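Local atomic coordinates of variant surface glycoprotein MITat 1.13 (Trypanosoma brucei, PDB entry 6Z8H), a protein that probably forms the dense surface coat of the parasite, whose antigenic switching lets the trypanosome evade the immune response of its host. Residues R82-P86 against M299-L304; S232-S236 against R247-S251. One frame throughout, in Å; residues are numbered along the deposited sequence.

Interaction 1: R82-P86 against M299-L304; sequences RKILP and MVIKAL
Arg82 NH1 is gripped twice: it donates to Ala303 O at 2.8 Å, with an N-H...O angle of 154°, and to a water that in turn donates to Lys302 O. The guanidinium meets Ala303 O with its edge, the oxygen lying close to the guanidinium plane, whereas the nitrogen is tilted 27° from the plane of the carbonyl. An extended run from CG to NE draws the arginine chain past the same oxygen, Arg82 CD coming within 3.2 Å of Ala303 O. Both carbonyls lie toward the C-terminal end of helix 294-304, where the arginine charge would be expected to suit the negative end of the helix dipole.

The axes of the two short segments approach to 8.6 Å and run nearly antiparallel, at 159°. Pro86 and Met299 cross at about a right angle, Met299 CG lying 3.5 Å from Pro86 N. With CG anti to its backbone N, Met299 lays this methylene against the start of the proline ring, while bends further along leave SD beside Leu85 CB. The ring also touches Val300, Pro86 CB meeting Val300 CG2 at 3.9 Å. Leu304 CD2 packs on Arg82 CB, and its branch point CG covers Arg82 O, a buried carbonyl for which the model offers no partner. Leu379 and Ala376 of the second subunit pack on Leu85 and Met299, placing the contact at the dimer interface.

The long helix 78-129 is thus joined to helix 294-304 by an apolar seam with a single direct polar bond, the arginine probably offsetting the negative character of carbonyls near the C-terminal end of the helix.

Interaction 2: S232-S236 against R247-S251; sequences SKDES and RAIHS
Ser251 OG donates to Lys233 O at 2.7 Å, on a lone pair in the carbonyl plane, where the connection after strand 221-229 passes over strand 247-253, outermost in its antiparallel sheet within this chain. The same hydroxyl is also hydrogen-bonded to His196 of the adjoining strand 194-202. Further along, Glu235 N donates to Ala248 O over 2.8 Å; the C=O...N angle of 163° places the amide nearly on the carbonyl axis. The carboxylate answers from the side chain: Glu235 OE1 accepts a weak bond from Ala248 N at 3.4 Å, so one residue pairs with both backbone polar groups of Ala248.

Ala248 CB touches both Lys233 CB, at 3.9 Å, and Glu235 OE1. Glu235 and Arg247 cross at about a right angle, but no N-H of the guanidinium points at the acid, so any attraction between Glu235 OE2 and Arg247 NE, 4.5 Å apart, would be one of charge alone. Lys149 of the second subunit bonds to His250 ND1.

Asp234 closes an Asx turn that leads into helix 236-239. Its CG stands anti to the backbone N (chi1 -172°), carrying OD1 to two donors of one residue: Ser236 N at 3.2 Å, nearly along the C-O axis, and Ser236 OG at 2.6 Å, on the syn side, 24° out of the carboxylate plane.

Overall arrangement
Interactions 1 and 2 lie on opposite sides of the chain's centre, with centres about 80 Å apart and nearest atoms about 66 Å apart. They share no helix or strand. Along the chain, 82-86 comes first, both segments of interaction 2 follow, and 299-304 comes last: interaction 1 closes over 212 intervening residues, interaction 2 over ten. The former ties helix 78-129 to helix 294-304; the latter covers the strand that is outermost, within this chain, in the five-stranded sheet. Both touch the second subunit, through residues of its helix 368-383 at one site and its Lys149, Phe152 and Thr155 at the other, so the dimer interface reaches both ends of this elongated molecule.

Interaction 1: R82-P86 against M299-L304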
ATOM      1  N   ARG A  82       0.728   2.557  43.700  1.00 26.15           N
ATOM      2  CA  ARG A  82       2.071   3.101  43.756  1.00 26.46           C
ATOM      3  C   ARG A  82       3.017   2.363  42.811  1.00 26.11           C
ATOM      4  O   ARG A  82       3.988   2.969  42.357  1.00 27.14           O
ATOM      5  CB  ARG A  82       2.587   3.047  45.193  1.00 27.83           C
ATOM      6  CG  ARG A  82       1.883   4.029  46.119  1.00 30.56           C
ATOM      7  CD  ARG A  82       2.372   3.839  47.524  1.00 33.11           C
ATOM      8  NE  ARG A  82       1.678   4.669  48.494  1.00 35.83           N
ATOM      9  CZ  ARG A  82       1.965   5.944  48.728  1.00 36.39           C
ATOM     10  NH1 ARG A  82       2.914   6.559  48.034  1.00 35.96           N
ATOM     11  NH2 ARG A  82       1.298   6.612  49.645  1.00 38.10           N
ATOM     12  N   LYS A  83       2.782   1.071  42.549  1.00 25.17           N
ATOM     13  CA  LYS A  83       3.562   0.316  41.558  1.00 26.12           C
ATOM     14  C   LYS A  83       3.195   0.700  40.124  1.00 25.99           C
ATOM     15  O   LYS A  83       4.014   0.559  39.229  1.00 27.26           O
ATOM     16  CB  LYS A  83       3.341  -1.188  41.775  1.00 28.75           C
ATOM     17  CG  LYS A  83       3.776  -1.687  43.189  1.00 27.95           C
ATOM     18  CD  LYS A  83       3.396  -3.139  43.453  1.00 33.08           C
ATOM     19  CE  LYS A  83       4.053  -3.668  44.713  1.00 46.55           C
ATOM     20  NZ  LYS A  83       3.753  -5.122  44.910  1.00 57.81           N
ATOM     21  N   ILE A  84       2.010   1.249  39.888  1.00 24.53           N
ATOM     22  CA  ILE A  84       1.575   1.601  38.537  1.00 23.33           C
ATOM     23  C   ILE A  84       1.956   3.032  38.163  1.00 23.19           C
ATOM     24  O   ILE A  84       2.303   3.302  37.006  1.00 22.98           O
ATOM     25  CB  ILE A  84       0.058   1.388  38.431  1.00 23.33           C
ATOM     26  CG1 ILE A  84      -0.305  -0.056  38.755  1.00 24.86           C
ATOM     27  CG2 ILE A  84      -0.447   1.824  37.077  1.00 24.66           C
ATOM     28  CD1 ILE A  84      -1.756  -0.305  38.839  1.00 26.01           C
ATOM     29  N   LEU A  85       1.898   3.966  39.121  1.00 23.11           N
ATOM     30  CA  LEU A  85       2.184   5.358  38.787  1.00 23.97           C
ATOM     31  C   LEU A  85       3.501   5.582  38.052  1.00 23.96           C
ATOM     32  O   LEU A  85       3.516   6.397  37.115  1.00 23.37           O
ATOM     33  CB  LEU A  85       2.060   6.240  40.030  1.00 24.80           C
ATOM     34  CG  LEU A  85       0.692   6.270  40.688  1.00 26.69           C
ATOM     35  CD1 LEU A  85       0.677   7.333  41.806  1.00 27.41           C
ATOM     36  CD2 LEU A  85      -0.429   6.530  39.725  1.00 27.60           C
ATOM     37  N   PRO A  86       4.619   4.939  38.405  1.00 22.89           N
ATOM     38  CA  PRO A  86       5.869   5.197  37.670  1.00 22.35           C
ATOM     39  C   PRO A  86       5.848   4.723  36.228  1.00 23.35           C
ATOM     40  O   PRO A  86       6.758   5.079  35.475  1.00 24.29           O
ATOM     41  CB  PRO A  86       6.932   4.427  38.476  1.00 24.39           C
ATOM     42  CG  PRO A  86       6.336   4.349  39.873  1.00 25.78           C
ATOM     43  CD  PRO A  86       4.859   4.162  39.637  1.00 24.97           C
ATOM     44  N   MET A 299       9.115   9.156  39.416  1.00 25.96           N
ATOM     45  CA  MET A 299       7.896   8.675  40.057  1.00 25.41           C
ATOM     46  C   MET A 299       8.140   7.495  40.994  1.00 25.42           C
ATOM     47  O   MET A 299       7.368   7.317  41.939  1.00 26.66           O
ATOM     48  CB  MET A 299       6.805   8.439  39.003  1.00 26.39           C
ATOM     49  CG  MET A 299       5.430   8.138  39.542  1.00 27.25           C
ATOM     50  SD  MET A 299       4.785   9.358  40.704  1.00 27.68           S
ATOM     51  CE  MET A 299       4.479  10.780  39.674  1.00 29.69           C
ATOM     52  N   VAL A 300       9.199   6.706  40.794  1.00 25.30           N
ATOM     53  CA  VAL A 300       9.583   5.767  41.848  1.00 24.56           C
ATOM     54  C   VAL A 300       9.860   6.504  43.155  1.00 26.21           C
ATOM     55  O   VAL A 300       9.410   6.088  44.231  1.00 26.71           O
ATOM     56  CB  VAL A 300      10.787   4.912  41.413  1.00 26.82           C
ATOM     57  CG1 VAL A 300      11.328   4.171  42.607  1.00 27.31           C
ATOM     58  CG2 VAL A 300      10.374   3.944  40.312  1.00 28.35           C
ATOM     59  N   ILE A 301      10.593   7.618  43.079  1.00 26.17           N
ATOM     60  CA  ILE A 301      10.890   8.407  44.277  1.00 26.02           C
ATOM     61  C   ILE A 301       9.609   8.981  44.866  1.00 28.19           C
ATOM     62  O   ILE A 301       9.377   8.934  46.078  1.00 29.91           O
ATOM     63  CB  ILE A 301      11.882   9.523  43.920  1.00 27.26           C
ATOM     64  CG1 ILE A 301      13.196   8.927  43.408  1.00 28.58           C
ATOM     65  CG2 ILE A 301      12.136  10.412  45.154  1.00 28.13           C
ATOM     66  CD1 ILE A 301      14.190   9.953  42.902  1.00 28.85           C
ATOM     67  N   LYS A 302       8.765   9.554  44.014  1.00 28.12           N
ATOM     68  CA  LYS A 302       7.580  10.239  44.510  1.00 26.32           C
ATOM     69  C   LYS A 302       6.595   9.262  45.136  1.00 27.57           C
ATOM     70  O   LYS A 302       6.008   9.550  46.188  1.00 28.87           O
ATOM     71  CB  LYS A 302       6.902  10.999  43.355  1.00 26.76           C
ATOM     72  CG  LYS A 302       7.699  12.198  42.825  1.00 28.51           C
ATOM     73  CD  LYS A 302       7.340  12.633  41.438  1.00 31.72           C
ATOM     74  CE  LYS A 302       6.259  13.576  41.362  1.00 31.17           C
ATOM     75  NZ  LYS A 302       6.450  14.815  42.179  1.00 30.68           N
ATOM     76  N   ALA A 303       6.372   8.118  44.486  1.00 27.23           N
ATOM     77  CA  ALA A 303       5.287   7.213  44.835  1.00 27.31           C
ATOM     78  C   ALA A 303       5.734   6.045  45.696  1.00 27.78           C
ATOM     79  O   ALA A 303       4.924   5.523  46.465  1.00 29.51           O
ATOM     80  CB  ALA A 303       4.622   6.667  43.559  1.00 28.27           C
ATOM     81  N   LEU A 304       6.984   5.587  45.559  1.00 27.95           N
ATOM     82  CA  LEU A 304       7.453   4.413  46.280  1.00 29.05           C
ATOM     83  C   LEU A 304       8.451   4.718  47.387  1.00 30.60           C
ATOM     84  O   LEU A 304       8.706   3.833  48.206  1.00 32.53           O
ATOM     85  CB  LEU A 304       8.049   3.385  45.313  1.00 28.69           C
ATOM     86  CG  LEU A 304       7.034   2.726  44.375  1.00 29.70           C
ATOM     87  CD1 LEU A 304       7.726   1.909  43.269  1.00 30.94           C
ATOM     88  CD2 LEU A 304       6.077   1.840  45.151  1.00 30.61           C
TER
HETATM   89  O   HOH W   1       4.666   8.708  48.277  1.00 34.89           O

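Interaction 2: S232-S236 against R247-S251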
ATOM      1  N   SER A 232      22.473  -2.852 -27.992  1.00 31.26           N
ATOM      2  CA  SER A 232      22.297  -2.713 -29.432  1.00 32.30           C
ATOM      3  C   SER A 232      23.125  -3.760 -30.177  1.00 33.10           C
ATOM      4  O   SER A 232      24.231  -4.115 -29.767  1.00 33.69           O
ATOM      5  CB  SER A 232      22.700  -1.305 -29.873  1.00 34.24           C
ATOM      6  OG  SER A 232      22.414  -1.087 -31.231  1.00 36.83           O
ATOM      7  N   LYS A 233      22.590  -4.232 -31.308  1.00 32.95           N
ATOM      8  CA  LYS A 233      23.248  -5.237 -32.142  1.00 34.84           C
ATOM      9  C   LYS A 233      23.159  -4.866 -33.617  1.00 35.79           C
ATOM     10  O   LYS A 233      22.121  -4.400 -34.101  1.00 35.25           O
ATOM     11  CB  LYS A 233      22.629  -6.649 -31.949  1.00 35.97           C
ATOM     12  CG  LYS A 233      22.856  -7.264 -30.561  1.00 36.79           C
ATOM     13  CD  LYS A 233      21.792  -8.302 -30.157  1.00 37.46           C
ATOM     14  CE  LYS A 233      22.154  -9.720 -30.553  1.00 36.88           C
ATOM     15  NZ  LYS A 233      21.243 -10.736 -29.950  1.00 36.48           N
ATOM     16  N   ASP A 234      24.255  -5.102 -34.334  1.00 36.63           N
ATOM     17  CA  ASP A 234      24.249  -5.026 -35.793  1.00 39.66           C
ATOM     18  C   ASP A 234      25.265  -6.060 -36.271  1.00 38.87           C
ATOM     19  O   ASP A 234      26.467  -5.788 -36.254  1.00 38.55           O
ATOM     20  CB  ASP A 234      24.617  -3.629 -36.269  1.00 42.81           C
ATOM     21  CG  ASP A 234      24.440  -3.466 -37.761  1.00 45.98           C
ATOM     22  OD1 ASP A 234      24.421  -4.483 -38.463  1.00 46.63           O
ATOM     23  OD2 ASP A 234      24.319  -2.319 -38.230  1.00 46.81           O
ATOM     24  N   GLU A 235      24.832  -7.237 -36.713  1.00 40.58           N
ATOM     25  CA  GLU A 235      25.754  -8.322 -37.118  1.00 40.23           C
ATOM     26  C   GLU A 235      25.691  -8.469 -38.635  1.00 40.22           C
ATOM     27  O   GLU A 235      26.017  -9.570 -39.125  1.00 40.92           O
ATOM     28  CB  GLU A 235      25.383  -9.629 -36.413  1.00 41.81           C
ATOM     29  CG  GLU A 235      25.827  -9.683 -34.962  1.00 42.53           C
ATOM     30  CD  GLU A 235      25.261 -10.849 -34.169  1.00 43.51           C
ATOM     31  OE1 GLU A 235      24.023 -10.929 -34.043  1.00 43.44           O
ATOM     32  OE2 GLU A 235      26.059 -11.673 -33.682  1.00 44.99           O
ATOM     33  N   SER A 236      25.288  -7.418 -39.359  1.00 37.72           N
ATOM     34  CA  SER A 236      25.208  -7.526 -40.806  1.00 40.02           C
ATOM     35  C   SER A 236      26.564  -7.842 -41.444  1.00 39.55           C
ATOM     36  O   SER A 236      26.619  -8.495 -42.499  1.00 38.37           O
ATOM     37  CB  SER A 236      24.596  -6.239 -41.355  1.00 39.00           C
ATOM     38  OG  SER A 236      25.247  -5.101 -40.838  1.00 42.54           O
ATOM     39  N   ARG A 247      21.037 -13.902 -37.806  1.00 31.51           N
ATOM     40  CA  ARG A 247      21.749 -12.805 -37.164  1.00 28.62           C
ATOM     41  C   ARG A 247      20.843 -11.592 -36.974  1.00 31.63           C
ATOM     42  O   ARG A 247      19.903 -11.365 -37.737  1.00 31.44           O
ATOM     43  CB  ARG A 247      22.978 -12.379 -37.981  1.00 30.68           C
ATOM     44  CG  ARG A 247      24.001 -13.488 -38.177  1.00 29.54           C
ATOM     45  CD  ARG A 247      24.635 -13.839 -36.872  1.00 29.23           C
ATOM     46  NE  ARG A 247      25.770 -14.773 -36.952  1.00 28.83           N
ATOM     47  CZ  ARG A 247      25.690 -16.081 -36.737  1.00 29.11           C
ATOM     48  NH1 ARG A 247      24.516 -16.673 -36.585  1.00 29.06           N
ATOM     49  NH2 ARG A 247      26.793 -16.815 -36.752  1.00 28.97           N
ATOM     50  N   ALA A 248      21.171 -10.799 -35.959  1.00 30.94           N
ATOM     51  CA  ALA A 248      20.462  -9.553 -35.686  1.00 32.85           C
ATOM     52  C   ALA A 248      21.042  -8.477 -36.596  1.00 34.07           C
ATOM     53  O   ALA A 248      22.176  -8.024 -36.388  1.00 36.52           O
ATOM     54  CB  ALA A 248      20.624  -9.155 -34.219  1.00 32.36           C
ATOM     55  N   ILE A 249      20.297  -8.097 -37.639  1.00 35.20           N
ATOM     56  CA  ILE A 249      20.822  -7.192 -38.658  1.00 35.69           C
ATOM     57  C   ILE A 249      20.422  -5.736 -38.458  1.00 35.27           C
ATOM     58  O   ILE A 249      20.912  -4.868 -39.196  1.00 34.73           O
ATOM     59  CB  ILE A 249      20.440  -7.653 -40.079  1.00 36.96           C
ATOM     60  CG1 ILE A 249      18.931  -7.551 -40.311  1.00 36.96           C
ATOM     61  CG2 ILE A 249      20.916  -9.087 -40.321  1.00 36.96           C
ATOM     62  CD1 ILE A 249      18.543  -7.847 -41.774  1.00 38.17           C
ATOM     63  N   HIS A 250      19.544  -5.439 -37.508  1.00 33.88           N
ATOM     64  CA  HIS A 250      19.241  -4.060 -37.153  1.00 33.48           C
ATOM     65  C   HIS A 250      18.649  -4.058 -35.753  1.00 32.14           C
ATOM     66  O   HIS A 250      18.005  -5.030 -35.339  1.00 33.03           O
ATOM     67  CB  HIS A 250      18.254  -3.394 -38.127  1.00 33.74           C
ATOM     68  CG  HIS A 250      18.152  -1.908 -37.955  1.00 37.26           C
ATOM     69  ND1 HIS A 250      19.000  -1.024 -38.589  1.00 38.94           N
ATOM     70  CD2 HIS A 250      17.313  -1.151 -37.208  1.00 39.61           C
ATOM     71  CE1 HIS A 250      18.699   0.210 -38.228  1.00 39.90           C
ATOM     72  NE2 HIS A 250      17.666   0.162 -37.405  1.00 40.20           N
ATOM     73  N   SER A 251      18.860  -2.958 -35.032  1.00 31.51           N
ATOM     74  CA  SER A 251      18.325  -2.812 -33.688  1.00 31.68           C
ATOM     75  C   SER A 251      17.556  -1.505 -33.566  1.00 32.20           C
ATOM     76  O   SER A 251      17.911  -0.501 -34.191  1.00 33.96           O
ATOM     77  CB  SER A 251      19.442  -2.832 -32.633  1.00 32.65           C
ATOM     78  OG  SER A 251      19.981  -4.133 -32.481  1.00 33.40           O
TER